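Local coordinates for ultraspiracle (Drosophila melanogaster, PDB 1HG4), which is a nuclear hormone receptor and transcription factor whose ligand-binding domain, caught in an inactive conformation, holds a phospholipid in its pocket, at residues I11-Q19 against R175-A183. Residues are numbered along the deposited sequence; the frame is centred on the assembly and turned at random.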
# COMPACT_ATOMS: atom_id res chain seq x y z
N ILE A 11 13.87 -6.72 -15.09
CA ILE A 11 14.88 -7.69 -14.68
C ILE A 11 16.24 -7.27 -15.23
O ILE A 11 17.28 -7.48 -14.59
CB ILE A 11 14.56 -9.09 -15.22
CG1 ILE A 11 13.21 -9.57 -14.70
CG2 ILE A 11 15.64 -10.07 -14.79
CD1 ILE A 11 12.79 -10.90 -15.27
N GLU A 12 16.24 -6.69 -16.43
CA GLU A 12 17.47 -6.25 -17.08
C GLU A 12 18.13 -5.12 -16.29
O GLU A 12 19.35 -5.06 -16.20
CB GLU A 12 17.20 -5.77 -18.51
CG GLU A 12 16.40 -6.74 -19.37
CD GLU A 12 14.89 -6.60 -19.19
OE1 GLU A 12 14.31 -5.62 -19.71
OE2 GLU A 12 14.28 -7.47 -18.52
N ARG A 13 17.31 -4.24 -15.72
CA ARG A 13 17.84 -3.11 -14.95
C ARG A 13 18.38 -3.61 -13.62
O ARG A 13 19.35 -3.06 -13.07
CB ARG A 13 16.76 -2.06 -14.72
CG ARG A 13 17.25 -0.62 -14.86
CD ARG A 13 17.93 -0.42 -16.21
NE ARG A 13 17.38 0.70 -16.98
CZ ARG A 13 17.77 1.01 -18.21
NH1 ARG A 13 18.71 0.28 -18.81
NH2 ARG A 13 17.24 2.05 -18.84
N ILE A 14 17.75 -4.65 -13.10
CA ILE A 14 18.19 -5.22 -11.84
C ILE A 14 19.48 -6.00 -12.06
O ILE A 14 20.35 -6.02 -11.20
CB ILE A 14 17.11 -6.13 -11.27
CG1 ILE A 14 15.86 -5.31 -10.97
CG2 ILE A 14 17.63 -6.80 -10.02
CD1 ILE A 14 14.70 -6.13 -10.48
N ILE A 15 19.59 -6.65 -13.21
CA ILE A 15 20.77 -7.42 -13.54
C ILE A 15 21.96 -6.48 -13.67
O ILE A 15 23.04 -6.74 -13.15
CB ILE A 15 20.58 -8.21 -14.87
CG1 ILE A 15 19.88 -9.55 -14.59
CG2 ILE A 15 21.93 -8.48 -15.54
CD1 ILE A 15 20.73 -10.50 -13.77
N GLU A 16 21.74 -5.37 -14.35
CA GLU A 16 22.80 -4.40 -14.55
C GLU A 16 23.39 -3.89 -13.24
O GLU A 16 24.59 -3.67 -13.13
CB GLU A 16 22.28 -3.22 -15.38
CG GLU A 16 23.40 -2.42 -16.02
CD GLU A 16 22.89 -1.41 -17.03
OE1 GLU A 16 22.32 -0.39 -16.61
OE2 GLU A 16 23.07 -1.66 -18.25
N ALA A 17 22.53 -3.69 -12.25
CA ALA A 17 22.98 -3.21 -10.95
C ALA A 17 23.93 -4.23 -10.30
O ALA A 17 25.00 -3.87 -9.81
CB ALA A 17 21.78 -2.97 -10.04
N GLU A 18 23.52 -5.49 -10.28
CA GLU A 18 24.33 -6.54 -9.69
C GLU A 18 25.68 -6.63 -10.36
O GLU A 18 26.72 -6.54 -9.70
CB GLU A 18 23.64 -7.89 -9.82
CG GLU A 18 22.43 -8.08 -8.94
CD GLU A 18 21.73 -9.40 -9.23
OE1 GLU A 18 22.40 -10.45 -9.23
OE2 GLU A 18 20.50 -9.39 -9.46
N GLN A 19 25.66 -6.79 -11.68
CA GLN A 19 26.88 -6.93 -12.46
C GLN A 19 27.84 -5.76 -12.33
O GLN A 19 29.02 -5.97 -12.11
CB GLN A 19 26.52 -7.15 -13.93
CG GLN A 19 26.03 -8.56 -14.20
CD GLN A 19 25.46 -8.73 -15.60
OE1 GLN A 19 25.30 -9.86 -16.06
NE2 GLN A 19 25.14 -7.63 -16.27
N ARG A 175 19.94 -17.19 -13.86
CA ARG A 175 20.46 -15.93 -13.35
C ARG A 175 19.39 -14.85 -13.20
O ARG A 175 19.46 -14.02 -12.29
CB ARG A 175 21.58 -15.41 -14.26
CG ARG A 175 22.23 -14.14 -13.74
CD ARG A 175 23.04 -14.40 -12.47
NE ARG A 175 23.19 -13.21 -11.65
CZ ARG A 175 23.73 -12.07 -12.07
NH1 ARG A 175 24.17 -11.96 -13.32
NH2 ARG A 175 23.83 -11.03 -11.25
N ARG A 176 18.40 -14.86 -14.09
CA ARG A 176 17.33 -13.88 -14.03
C ARG A 176 16.44 -14.14 -12.83
O ARG A 176 16.03 -13.21 -12.13
CB ARG A 176 16.50 -13.90 -15.32
CG ARG A 176 16.82 -12.74 -16.28
CD ARG A 176 17.79 -13.11 -17.38
NE ARG A 176 18.76 -12.05 -17.64
CZ ARG A 176 19.78 -12.15 -18.49
NH1 ARG A 176 19.97 -13.27 -19.18
NH2 ARG A 176 20.63 -11.14 -18.61
N GLU A 177 16.13 -15.40 -12.56
CA GLU A 177 15.29 -15.71 -11.41
C GLU A 177 15.99 -15.42 -10.08
O GLU A 177 15.33 -15.02 -9.12
CB GLU A 177 14.85 -17.17 -11.48
CG GLU A 177 14.21 -17.49 -12.81
CD GLU A 177 13.75 -18.91 -12.94
OE1 GLU A 177 14.56 -19.83 -12.67
OE2 GLU A 177 12.59 -19.12 -13.33
N LEU A 178 17.32 -15.58 -10.01
CA LEU A 178 18.04 -15.30 -8.77
C LEU A 178 18.05 -13.79 -8.49
O LEU A 178 17.92 -13.35 -7.35
CB LEU A 178 19.49 -15.82 -8.83
CG LEU A 178 20.28 -15.55 -7.54
CD1 LEU A 178 19.85 -16.54 -6.44
CD2 LEU A 178 21.77 -15.63 -7.82
N SER A 179 18.23 -13.00 -9.55
CA SER A 179 18.21 -11.56 -9.41
C SER A 179 16.86 -11.12 -8.84
O SER A 179 16.81 -10.24 -7.98
CB SER A 179 18.42 -10.88 -10.75
OG SER A 179 19.74 -11.09 -11.19
N CYS A 180 15.78 -11.74 -9.31
CA CYS A 180 14.44 -11.40 -8.83
C CYS A 180 14.29 -11.77 -7.35
O CYS A 180 13.78 -10.96 -6.55
CB CYS A 180 13.36 -12.12 -9.66
SG CYS A 180 13.07 -11.43 -11.32
N LEU A 181 14.72 -12.96 -6.98
CA LEU A 181 14.63 -13.37 -5.58
C LEU A 181 15.39 -12.42 -4.66
O LEU A 181 14.92 -12.05 -3.57
CB LEU A 181 15.14 -14.80 -5.40
CG LEU A 181 14.27 -15.90 -6.04
CD1 LEU A 181 14.90 -17.27 -5.76
CD2 LEU A 181 12.85 -15.85 -5.46
N LYS A 182 16.57 -12.00 -5.10
CA LYS A 182 17.38 -11.10 -4.29
C LYS A 182 16.73 -9.73 -4.13
O LYS A 182 16.83 -9.10 -3.08
CB LYS A 182 18.78 -10.98 -4.90
CG LYS A 182 19.53 -12.31 -4.89
CD LYS A 182 21.03 -12.12 -5.06
CE LYS A 182 21.38 -11.60 -6.44
NZ LYS A 182 22.86 -11.47 -6.60
N ALA A 183 16.06 -9.27 -5.18
CA ALA A 183 15.40 -7.98 -5.09
C ALA A 183 14.20 -8.12 -4.13
O ALA A 183 13.98 -7.25 -3.28
CB ALA A 183 14.94 -7.52 -6.49
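A buried salt-bridge network ties two nearly perpendicular helices of the nuclear-receptor ligand-binding domain, with Glu-18 of 11-19 between Arg-175 and Lys-182 of 175-183. The axes of 11-19 and 175-183 pass 9.6 Å apart at 83°. Glu-18 OE1 takes both charged donors, Arg-175 NH2 at 2.5 Å and Lys-182 NZ at 2.9 Å, from opposite faces of the carboxylate, whose plane stands 81° from the guanidinium. A glutamine in place of Glu-18 would probably leave the buried Lys-182 ammonium and the Arg-175 guanidinium without their shared countercharge. Arg-175 leaves its helix with CG anti to the backbone N (chi1 -176°) and bends at the next bond, bringing the guanidinium alongside 11-19; Ile-15 CD1 lies over the centre of one face, 3.8 Å from Arg-175 CZ, and Gln-19 CG lies at the edge. The rest of the contact is largely apolar: Ile-11 CG2 meets the aliphatic Arg-176 CG at 3.3 Å, Ile-11 CG1 rests 3.9 Å from Cys-180 SG, and Ile-14 CD1 reaches Ala-183 CB at 4.2 Å. Helix 197-218 covers one end, Cys-210 on Ile-11, Leu-211 on Cys-180 and His-214 on Arg-176, while Tyr-66 of helix 46-68 touches Glu-18 and the loop residue Met-70 packs on Ile-14 and Ala-183.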